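Local structure of putative lipoprotein (2G5G) at residues 81-86 and 116-121; 94-99 and 129-134; 199-204 and 231-236. The protein binds heme as a cofacial pair within a dimer and probably takes part in heme uptake or transport. All blocks are in the same frame, centred on the assembly; numbering follows the deposited sequence.

Interaction 1: 81-86 and 116-121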
loop_
_atom_site.group_PDB
_atom_site.type_symbol
_atom_site.label_atom_id
_atom_site.label_comp_id
_atom_site.label_asym_id
_atom_site.label_seq_id
_atom_site.Cartn_x
_atom_site.Cartn_y
_atom_site.Cartn_z
ATOM N N ALA A 81 9.201 -4.530 -24.812
ATOM C CA ALA A 81 9.230 -3.878 -23.510
ATOM C C ALA A 81 8.093 -4.466 -22.679
ATOM O O ALA A 81 7.033 -4.810 -23.201
ATOM C CB ALA A 81 9.049 -2.346 -23.675
ATOM N N LEU A 82 8.316 -4.570 -21.382
ATOM C CA LEU A 82 7.376 -5.232 -20.486
ATOM C C LEU A 82 7.038 -4.348 -19.309
ATOM O O LEU A 82 7.925 -3.925 -18.549
ATOM C CB LEU A 82 7.921 -6.606 -20.022
ATOM C CG LEU A 82 8.072 -7.743 -21.038
ATOM C CD1 LEU A 82 8.727 -8.981 -20.411
ATOM C CD2 LEU A 82 6.752 -8.113 -21.687
ATOM N N GLU A 83 5.745 -4.054 -19.141
ATOM C CA GLU A 83 5.287 -3.403 -17.911
ATOM C C GLU A 83 5.780 -4.224 -16.703
ATOM O O GLU A 83 5.986 -3.670 -15.618
ATOM C CB GLU A 83 3.747 -3.337 -17.866
ATOM C CG GLU A 83 3.174 -2.780 -16.526
ATOM C CD GLU A 83 1.644 -2.930 -16.386
ATOM O OE1 GLU A 83 0.981 -3.455 -17.297
ATOM O OE2 GLU A 83 1.124 -2.525 -15.342
HETATM N N MSE A 84 5.971 -5.532 -16.876
HETATM C CA MSE A 84 6.312 -6.334 -15.668
HETATM C C MSE A 84 7.747 -6.278 -15.194
HETATM O O MSE A 84 8.064 -6.802 -14.126
HETATM C CB MSE A 84 5.721 -7.759 -15.608
HETATM C CG MSE A 84 5.347 -8.555 -16.848
HETATM SE SE MSE A 84 4.369 -7.795 -18.414
HETATM C CE MSE A 84 2.838 -6.858 -17.602
ATOM N N LEU A 85 8.608 -5.589 -15.943
ATOM C CA LEU A 85 9.980 -5.371 -15.494
ATOM C C LEU A 85 10.273 -3.906 -15.418
ATOM O O LEU A 85 9.818 -3.122 -16.274
ATOM C CB LEU A 85 10.973 -6.097 -16.401
ATOM C CG LEU A 85 10.882 -7.615 -16.328
ATOM C CD1 LEU A 85 11.563 -8.306 -17.488
ATOM C CD2 LEU A 85 11.470 -8.102 -14.991
ATOM N N ALA A 86 11.028 -3.512 -14.396
ATOM C CA ALA A 86 11.426 -2.122 -14.255
ATOM C C ALA A 86 12.567 -1.743 -15.198
ATOM O O ALA A 86 13.421 -2.582 -15.499
ATOM C CB ALA A 86 11.813 -1.805 -12.796
ATOM N N LYS A 116 7.814 -11.386 -8.435
ATOM C CA LYS A 116 6.739 -12.351 -8.220
ATOM C C LYS A 116 5.356 -11.734 -8.009
ATOM O O LYS A 116 4.358 -12.453 -8.058
ATOM C CB LYS A 116 7.099 -13.405 -7.167
ATOM C CG LYS A 116 7.711 -14.675 -7.791
ATOM C CD LYS A 116 9.034 -14.391 -8.524
ATOM C CE LYS A 116 9.409 -15.513 -9.469
ATOM N NZ LYS A 116 8.408 -15.695 -10.573
ATOM N N VAL A 117 5.291 -10.409 -7.836
ATOM C CA VAL A 117 4.000 -9.702 -7.982
ATOM C C VAL A 117 3.282 -10.043 -9.313
ATOM O O VAL A 117 2.055 -9.960 -9.394
ATOM C CB VAL A 117 4.091 -8.154 -7.750
ATOM C CG1 VAL A 117 4.701 -7.860 -6.408
ATOM C CG2 VAL A 117 4.868 -7.445 -8.846
ATOM N N TRP A 118 4.057 -10.458 -10.325
ATOM C CA TRP A 118 3.533 -10.889 -11.616
ATOM C C TRP A 118 3.614 -12.403 -11.667
ATOM O O TRP A 118 4.711 -12.957 -11.710
ATOM C CB TRP A 118 4.347 -10.259 -12.761
ATOM C CG TRP A 118 4.317 -8.760 -12.751
ATOM C CD1 TRP A 118 5.236 -7.922 -12.205
ATOM C CD2 TRP A 118 3.289 -7.927 -13.309
ATOM N NE1 TRP A 118 4.846 -6.615 -12.382
ATOM C CE2 TRP A 118 3.650 -6.594 -13.055
ATOM C CE3 TRP A 118 2.098 -8.189 -14.007
ATOM C CZ2 TRP A 118 2.875 -5.506 -13.489
ATOM C CZ3 TRP A 118 1.318 -7.110 -14.429
ATOM C CH2 TRP A 118 1.716 -5.785 -14.165
ATOM N N LYS A 119 2.465 -13.079 -11.663
ATOM C CA LYS A 119 2.452 -14.551 -11.594
ATOM C C LYS A 119 3.077 -15.182 -12.829
ATOM O O LYS A 119 2.508 -15.098 -13.931
ATOM C CB LYS A 119 1.033 -15.118 -11.409
ATOM C CG LYS A 119 0.378 -14.759 -10.096
ATOM C CD LYS A 119 -1.090 -15.184 -10.079
ATOM C CE LYS A 119 -1.721 -14.860 -8.719
ATOM N NZ LYS A 119 -3.143 -15.334 -8.613
ATOM N N TRP A 120 4.211 -15.857 -12.630
ATOM C CA TRP A 120 4.978 -16.415 -13.727
ATOM C C TRP A 120 4.120 -17.222 -14.682
ATOM O O TRP A 120 4.310 -17.137 -15.898
ATOM C CB TRP A 120 6.186 -17.235 -13.229
ATOM C CG TRP A 120 6.994 -17.841 -14.356
ATOM C CD1 TRP A 120 7.168 -19.172 -14.622
ATOM C CD2 TRP A 120 7.721 -17.128 -15.376
ATOM N NE1 TRP A 120 7.952 -19.336 -15.753
ATOM C CE2 TRP A 120 8.311 -18.099 -16.227
ATOM C CE3 TRP A 120 7.938 -15.763 -15.650
ATOM C CZ2 TRP A 120 9.101 -17.745 -17.335
ATOM C CZ3 TRP A 120 8.719 -15.417 -16.749
ATOM C CH2 TRP A 120 9.291 -16.406 -17.574
ATOM N N LYS A 121 3.173 -17.985 -14.129
ATOM C CA LYS A 121 2.229 -18.807 -14.904
ATOM C C LYS A 121 1.557 -18.023 -16.030
ATOM O O LYS A 121 1.357 -18.537 -17.142
ATOM C CB LYS A 121 1.146 -19.404 -13.976
ATOM C CG LYS A 121 -0.161 -19.809 -14.706
ATOM C CD LYS A 121 -0.942 -20.918 -13.978
ATOM C CE LYS A 121 -0.400 -22.303 -14.375
ATOM N NZ LYS A 121 -0.389 -23.258 -13.226
HETATM O O HOH W 1 6.686 -3.720 -12.336
#
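Met-84, a selenomethionine, lies over one face of the Trp-118 indole, and Glu-83 reaches the ring edge. This is the tight part of the contact. Met-84 CB sits above the five-membered ring. The Met-84 chain then bends at chi2 (-44°) and chi3 (-49°), which keeps its end over the same face. Its CE lies 3.5 Å from Trp-118 CZ3. Met-84 SE stands farther off, 5.1 Å from the centroid of the six-membered ring of Trp-118 and close to the ring normal. The pair is a Met-aromatic contact. The extended Glu-83 side chain crosses the indole at about a right angle, and its OE2 comes within 3.5 Å of Trp-118 CH2, near the ring plane. The carboxylate is turned 71° from the indole.

The other side is looser. No direct hydrogen bond joins the segments. A water bridges them weakly, 3.4 Å from Glu-83 O and 3.4 Å from Trp-118 NE1, accepting from the indole and donating to the carbonyl. Most of the loop 116-121 around Trp-118 faces solvent.

A type I turn runs from Leu-82 to Leu-85, where the chain of strand 78-82 turns a corner. It is closed by Leu-85 N to Leu-82 O and presents Met-84 to Trp-118. Glu-83 OE1 accepts a hydrogen bond from Gly-220 N, and His-51 meets the Trp-118 ring edge-to-face. The Trp-118 side chain is about 6 Å from a bound heme. The chemistry implies a join made mostly by dispersion and an aromatic face, with an acidic oxygen at the ring edge and only a weak polar bridge.

Interaction 2: 94-99 and 129-134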
loop_
_atom_site.group_PDB
_atom_site.type_symbol
_atom_site.label_atom_id
_atom_site.label_comp_id
_atom_site.label_asym_id
_atom_site.label_seq_id
_atom_site.Cartn_x
_atom_site.Cartn_y
_atom_site.Cartn_z
ATOM N N ASP A 94 20.190 -6.873 -20.066
ATOM C CA ASP A 94 21.141 -6.891 -21.196
ATOM C C ASP A 94 22.098 -8.107 -21.070
ATOM O O ASP A 94 22.412 -8.782 -22.066
ATOM C CB ASP A 94 21.947 -5.587 -21.242
ATOM C CG ASP A 94 21.113 -4.371 -21.652
ATOM O OD1 ASP A 94 20.031 -4.550 -22.261
ATOM O OD2 ASP A 94 21.547 -3.231 -21.366
ATOM N N LYS A 95 22.506 -8.394 -19.832
ATOM C CA LYS A 95 23.299 -9.605 -19.513
ATOM C C LYS A 95 22.570 -10.880 -19.882
ATOM O O LYS A 95 23.154 -11.760 -20.503
ATOM C CB LYS A 95 23.695 -9.628 -18.037
ATOM C CG LYS A 95 24.526 -8.411 -17.652
ATOM C CD LYS A 95 25.054 -8.474 -16.212
ATOM C CE LYS A 95 26.146 -7.437 -16.023
ATOM N NZ LYS A 95 26.269 -7.048 -14.584
ATOM N N ALA A 96 21.283 -10.969 -19.535
ATOM C CA ALA A 96 20.453 -12.103 -19.946
ATOM C C ALA A 96 20.353 -12.228 -21.463
ATOM O O ALA A 96 20.410 -13.334 -22.008
ATOM C CB ALA A 96 19.062 -12.009 -19.313
ATOM N N PHE A 97 20.208 -11.090 -22.142
ATOM C CA PHE A 97 20.181 -11.051 -23.595
ATOM C C PHE A 97 21.493 -11.621 -24.159
ATOM O O PHE A 97 21.483 -12.415 -25.105
ATOM C CB PHE A 97 19.982 -9.609 -24.100
ATOM C CG PHE A 97 20.011 -9.489 -25.600
ATOM C CD1 PHE A 97 18.931 -9.924 -26.361
ATOM C CD2 PHE A 97 21.121 -8.957 -26.260
ATOM C CE1 PHE A 97 18.939 -9.832 -27.748
ATOM C CE2 PHE A 97 21.139 -8.858 -27.651
ATOM C CZ PHE A 97 20.052 -9.296 -28.401
ATOM N N LYS A 98 22.600 -11.169 -23.570
ATOM C CA LYS A 98 23.950 -11.616 -23.913
ATOM C C LYS A 98 24.095 -13.124 -23.670
ATOM O O LYS A 98 24.558 -13.842 -24.559
ATOM C CB LYS A 98 24.972 -10.812 -23.101
ATOM C CG LYS A 98 26.437 -10.996 -23.521
ATOM C CD LYS A 98 27.296 -9.783 -23.137
ATOM C CE LYS A 98 26.855 -8.513 -23.897
ATOM N NZ LYS A 98 28.013 -7.637 -24.271
ATOM N N ASN A 99 23.654 -13.594 -22.496
ATOM C CA ASN A 99 23.773 -15.008 -22.089
ATOM C C ASN A 99 22.604 -15.895 -22.498
ATOM O O ASN A 99 22.429 -16.990 -21.952
ATOM C CB ASN A 99 23.939 -15.153 -20.573
ATOM C CG ASN A 99 24.931 -14.195 -19.991
ATOM O OD1 ASN A 99 25.899 -13.814 -20.632
ATOM N ND2 ASN A 99 24.683 -13.781 -18.766
ATOM N N VAL A 129 8.912 -17.403 -25.508
ATOM C CA VAL A 129 8.966 -17.197 -26.946
ATOM C C VAL A 129 9.724 -15.910 -27.275
ATOM O O VAL A 129 10.511 -15.871 -28.236
ATOM C CB VAL A 129 7.550 -17.170 -27.593
ATOM C CG1 VAL A 129 7.654 -16.926 -29.071
ATOM C CG2 VAL A 129 6.833 -18.488 -27.365
ATOM N N VAL A 130 9.493 -14.871 -26.475
ATOM C CA VAL A 130 10.181 -13.587 -26.685
ATOM C C VAL A 130 11.687 -13.732 -26.425
ATOM O O VAL A 130 12.520 -13.433 -27.314
ATOM C CB VAL A 130 9.581 -12.451 -25.839
ATOM C CG1 VAL A 130 10.461 -11.193 -25.904
ATOM C CG2 VAL A 130 8.171 -12.122 -26.360
ATOM N N PHE A 131 12.001 -14.203 -25.221
ATOM C CA PHE A 131 13.365 -14.301 -24.754
ATOM C C PHE A 131 14.295 -15.039 -25.710
ATOM O O PHE A 131 15.406 -14.558 -25.925
ATOM C CB PHE A 131 13.459 -14.879 -23.346
ATOM C CG PHE A 131 14.844 -14.821 -22.784
ATOM C CD1 PHE A 131 15.347 -13.623 -22.260
ATOM C CD2 PHE A 131 15.679 -15.945 -22.828
ATOM C CE1 PHE A 131 16.638 -13.547 -21.754
ATOM C CE2 PHE A 131 16.973 -15.880 -22.334
ATOM C CZ PHE A 131 17.457 -14.682 -21.783
ATOM N N TYR A 132 13.822 -16.144 -26.314
ATOM C CA TYR A 132 14.648 -17.000 -27.198
ATOM C C TYR A 132 14.651 -16.656 -28.674
ATOM O O TYR A 132 15.321 -17.337 -29.476
ATOM C CB TYR A 132 14.322 -18.491 -26.986
ATOM C CG TYR A 132 14.667 -18.919 -25.581
ATOM C CD1 TYR A 132 13.660 -19.160 -24.639
ATOM C CD2 TYR A 132 16.001 -19.011 -25.163
ATOM C CE1 TYR A 132 13.968 -19.518 -23.324
ATOM C CE2 TYR A 132 16.323 -19.372 -23.842
ATOM C CZ TYR A 132 15.301 -19.639 -22.934
ATOM O OH TYR A 132 15.593 -19.996 -21.633
ATOM N N SER A 133 13.903 -15.617 -29.053
ATOM C CA SER A 133 13.932 -15.143 -30.426
ATOM C C SER A 133 15.108 -14.178 -30.517
ATOM O O SER A 133 15.936 -14.120 -29.632
ATOM C CB SER A 133 12.621 -14.406 -30.778
ATOM O OG SER A 133 12.425 -13.304 -29.885
ATOM N N LYS A 134 15.142 -13.383 -31.571
ATOM C CA LYS A 134 16.145 -12.340 -31.723
ATOM C C LYS A 134 15.822 -11.044 -30.966
ATOM O O LYS A 134 16.606 -10.082 -31.005
ATOM C CB LYS A 134 16.325 -12.075 -33.209
ATOM C CG LYS A 134 17.005 -13.246 -33.924
ATOM C CD LYS A 134 17.070 -12.996 -35.392
ATOM C CE LYS A 134 18.154 -13.862 -35.984
ATOM N NZ LYS A 134 18.677 -13.322 -37.264
#
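Ala-96 and Phe-131 meet near the C-terminal ends of helices 90-98 and 124-131, where the nearest CA atoms, of Phe-97 and Phe-131, are 7.6 Å apart. The side chain of Phe-131 spans this gap. Its CG is anti to the backbone N (chi1 -173°), which carries the ring out to the other helix. Phe-131 CE1 packs 3.8 Å from Ala-96 CB. Phe-131 CZ lies 3.3 Å from Ala-96 O, and that oxygen approaches the ring obliquely. The small methyl of Ala-96 lets the ring come close to the helix backbone.

Phe-97 adds a second, longer contact. Its CE1 is 4.0 Å from Lys-134 O, which sits at the ring edge near the plane. No hydrogen bond crosses between the segments.

The end of helix 124-131 is held locally. Ser-133 OG donates to Val-130 O at 2.6 Å, and Ser-133 N donates to the same oxygen at 3.1 Å. Two bonds thus grip one carbonyl where the chain leaves the helix. Tyr-132 turns its ring face to Phe-131, whose CD2 lies 3.6 Å above the plane of Tyr-132, over its centre.

Around the contact, Ile-103 touches both Ala-96 and Phe-131, and Leu-112 also packs on Phe-131. Asp-94 forms a salt bridge with Lys-136. Val-129 and Ser-133 rest on helix 54-73, while Val-130 and Phe-131 pack on Ile-137 of strand 137-141, the strand next to 78-82 in the sheet.

Interaction 3: 199-204 and 231-236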
loop_
_atom_site.group_PDB
_atom_site.type_symbol
_atom_site.label_atom_id
_atom_site.label_comp_id
_atom_site.label_asym_id
_atom_site.label_seq_id
_atom_site.Cartn_x
_atom_site.Cartn_y
_atom_site.Cartn_z
ATOM N N PHE A 199 2.825 8.418 -13.361
ATOM C CA PHE A 199 4.271 8.192 -13.381
ATOM C C PHE A 199 4.697 6.915 -14.113
ATOM O O PHE A 199 5.699 6.951 -14.831
ATOM C CB PHE A 199 4.851 8.197 -11.954
ATOM C CG PHE A 199 5.268 9.560 -11.463
ATOM C CD1 PHE A 199 4.401 10.335 -10.683
ATOM C CD2 PHE A 199 6.539 10.049 -11.724
ATOM C CE1 PHE A 199 4.787 11.592 -10.218
ATOM C CE2 PHE A 199 6.934 11.307 -11.252
ATOM C CZ PHE A 199 6.050 12.071 -10.491
ATOM N N LYS A 200 3.975 5.801 -13.914
ATOM C CA LYS A 200 4.239 4.531 -14.602
ATOM C C LYS A 200 4.109 4.754 -16.103
ATOM O O LYS A 200 4.966 4.341 -16.878
ATOM C CB LYS A 200 3.247 3.430 -14.194
ATOM C CG LYS A 200 3.465 2.841 -12.779
ATOM C CD LYS A 200 2.343 1.895 -12.383
ATOM C CE LYS A 200 2.757 1.045 -11.159
ATOM N NZ LYS A 200 1.592 0.239 -10.720
ATOM N N ASP A 201 3.043 5.444 -16.495
ATOM C CA ASP A 201 2.764 5.749 -17.909
ATOM C C ASP A 201 3.845 6.605 -18.558
ATOM O O ASP A 201 4.267 6.346 -19.690
ATOM C CB ASP A 201 1.378 6.396 -17.997
ATOM C CG ASP A 201 0.268 5.379 -17.827
ATOM O OD1 ASP A 201 0.539 4.162 -18.009
ATOM O OD2 ASP A 201 -0.878 5.771 -17.490
ATOM N N ARG A 202 4.355 7.571 -17.794
ATOM C CA ARG A 202 5.403 8.466 -18.229
ATOM C C ARG A 202 6.708 7.701 -18.476
ATOM O O ARG A 202 7.351 7.901 -19.502
ATOM C CB ARG A 202 5.623 9.570 -17.186
ATOM C CG ARG A 202 6.657 10.621 -17.573
ATOM C CD ARG A 202 6.293 11.320 -18.882
ATOM N NE ARG A 202 5.005 12.032 -18.861
ATOM C CZ ARG A 202 4.853 13.294 -18.454
ATOM N NH1 ARG A 202 5.897 14.003 -18.007
ATOM N NH2 ARG A 202 3.653 13.860 -18.486
ATOM N N ARG A 203 7.059 6.830 -17.538
ATOM C CA ARG A 203 8.285 6.016 -17.633
ATOM C C ARG A 203 8.226 5.039 -18.802
ATOM O O ARG A 203 9.152 5.024 -19.607
ATOM C CB ARG A 203 8.542 5.237 -16.337
ATOM C CG ARG A 203 9.651 4.152 -16.453
ATOM C CD ARG A 203 11.014 4.748 -16.730
ATOM N NE ARG A 203 11.381 5.747 -15.715
ATOM C CZ ARG A 203 11.858 5.462 -14.488
ATOM N NH1 ARG A 203 12.055 4.212 -14.084
ATOM N NH2 ARG A 203 12.137 6.459 -13.666
HETATM N N MSE A 204 7.159 4.237 -18.882
HETATM C CA MSE A 204 6.962 3.341 -20.022
HETATM C C MSE A 204 7.040 4.112 -21.347
HETATM O O MSE A 204 7.716 3.632 -22.272
HETATM C CB MSE A 204 5.682 2.522 -19.899
HETATM C CG MSE A 204 5.670 1.605 -18.629
HETATM SE SE MSE A 204 4.375 0.267 -18.740
HETATM C CE MSE A 204 3.149 1.113 -17.449
ATOM N N PRO A 231 -0.022 6.386 -24.654
ATOM C CA PRO A 231 -0.071 7.231 -25.884
ATOM C C PRO A 231 -0.084 8.752 -25.660
ATOM O O PRO A 231 0.544 9.492 -26.431
ATOM C CB PRO A 231 -1.333 6.735 -26.599
ATOM C CG PRO A 231 -1.422 5.274 -26.207
ATOM C CD PRO A 231 -1.026 5.303 -24.720
ATOM N N LEU A 232 -0.753 9.220 -24.595
ATOM C CA LEU A 232 -0.759 10.640 -24.262
ATOM C C LEU A 232 0.639 11.135 -23.881
ATOM O O LEU A 232 1.021 12.251 -24.222
ATOM C CB LEU A 232 -1.709 10.913 -23.090
ATOM C CG LEU A 232 -3.166 10.471 -23.253
ATOM C CD1 LEU A 232 -3.931 10.709 -21.934
ATOM C CD2 LEU A 232 -3.794 11.244 -24.422
ATOM N N HIS A 233 1.388 10.292 -23.179
ATOM C CA HIS A 233 2.714 10.667 -22.687
ATOM C C HIS A 233 3.698 10.666 -23.835
ATOM O O HIS A 233 4.542 11.565 -23.927
ATOM C CB HIS A 233 3.177 9.739 -21.550
ATOM C CG HIS A 233 2.288 9.792 -20.344
ATOM N ND1 HIS A 233 2.599 10.526 -19.221
ATOM C CD2 HIS A 233 1.087 9.214 -20.095
ATOM C CE1 HIS A 233 1.628 10.402 -18.333
ATOM N NE2 HIS A 233 0.698 9.611 -18.838
ATOM N N ILE A 234 3.549 9.700 -24.754
ATOM C CA ILE A 234 4.339 9.709 -26.011
ATOM C C ILE A 234 4.166 11.025 -26.775
ATOM O O ILE A 234 5.136 11.623 -27.241
ATOM C CB ILE A 234 4.014 8.476 -26.906
ATOM C CG1 ILE A 234 4.480 7.180 -26.216
ATOM C CG2 ILE A 234 4.634 8.618 -28.351
ATOM C CD1 ILE A 234 4.029 5.876 -26.944
ATOM N N GLN A 235 2.925 11.501 -26.892
ATOM C CA GLN A 235 2.632 12.785 -27.540
ATOM C C GLN A 235 3.349 13.933 -26.875
ATOM O O GLN A 235 3.926 14.784 -27.565
ATOM C CB GLN A 235 1.126 13.108 -27.490
ATOM C CG GLN A 235 0.261 12.181 -28.321
ATOM C CD GLN A 235 -1.209 12.595 -28.288
ATOM O OE1 GLN A 235 -2.077 11.783 -27.973
ATOM N NE2 GLN A 235 -1.492 13.864 -28.621
ATOM N N ASP A 236 3.285 13.970 -25.532
ATOM C CA ASP A 236 3.949 15.019 -24.726
ATOM C C ASP A 236 5.468 14.978 -24.857
ATOM O O ASP A 236 6.118 16.038 -24.770
ATOM C CB ASP A 236 3.546 14.950 -23.242
ATOM C CG ASP A 236 2.159 15.594 -22.954
ATOM O OD1 ASP A 236 1.584 16.267 -23.838
ATOM O OD2 ASP A 236 1.659 15.414 -21.820
HETATM O O HOH W 2 -1.602 8.246 -17.701
#
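With CG anti to its carbonyl carbon (chi1 -62°), His-233 aims its imidazole at the other helix, while Arg-202 starts with CG anti to N and bends at chi2 and chi3 to fold back to the ring. The motif is a helix-helix crossing in the ChaN fold, between helices 187-210 and 230-236. The axes of segments 199-204 and 231-236 approach to 8.5 Å, with a crossing angle of -57°.

Arg-202 NE donates to His-233 ND1 at 2.9 Å. The bond is nearly straight (163°) and lies in the imidazole plane. One face of the ring rests on the backbone of the partner helix, with Arg-202 N 3.7 Å above the His-233 plane. Asp-201 CB packs 3.4 Å from His-233 NE2. A water held by Asp-201 OD2 at 2.6 Å is also hydrogen-bonded to His-233 NE2 at 2.9 Å. Both ring nitrogens are therefore engaged, which should fix the ring's rotation.

His-223 bonds to the other carboxylate oxygen of Asp-201. Lys-200, which points away from this contact, hydrogen-bonds the bound heme. Arg-202 NH2 donates to Lys-158 O and to Ser-162 OG, and Ser-162 OG also bonds Asp-236 OD2. Arg-202 NH2 and Asp-236 OD2 stay 4.2 Å apart, with the oxygen well out of the guanidinium plane.

All three contacts belong to the ChaN fold. Interactions 1 and 2 alternate along the chain, since 94-99 falls between 81-86 and 116-121, and 129-134 follows. Interaction 3 comes later, in series. Interactions 1 and 2 have centres 16 Å apart and do not touch. Interactions 1 and 3 have centres 19 Å apart but meet where Glu-83 CB packs 3.8 Å from Met-204 SE. Interactions 2 and 3 are 26 Å apart between centres. Strand 78-82, between 214-220 and 137-141 in the mixed sheet, carries interaction 1. Interaction 2 packs on strand 137-141, which Met-204 of interaction 3 also touches. Interactions 1 and 3 thus join the sheet to the heme side, while interaction 2 packs helices on the far side.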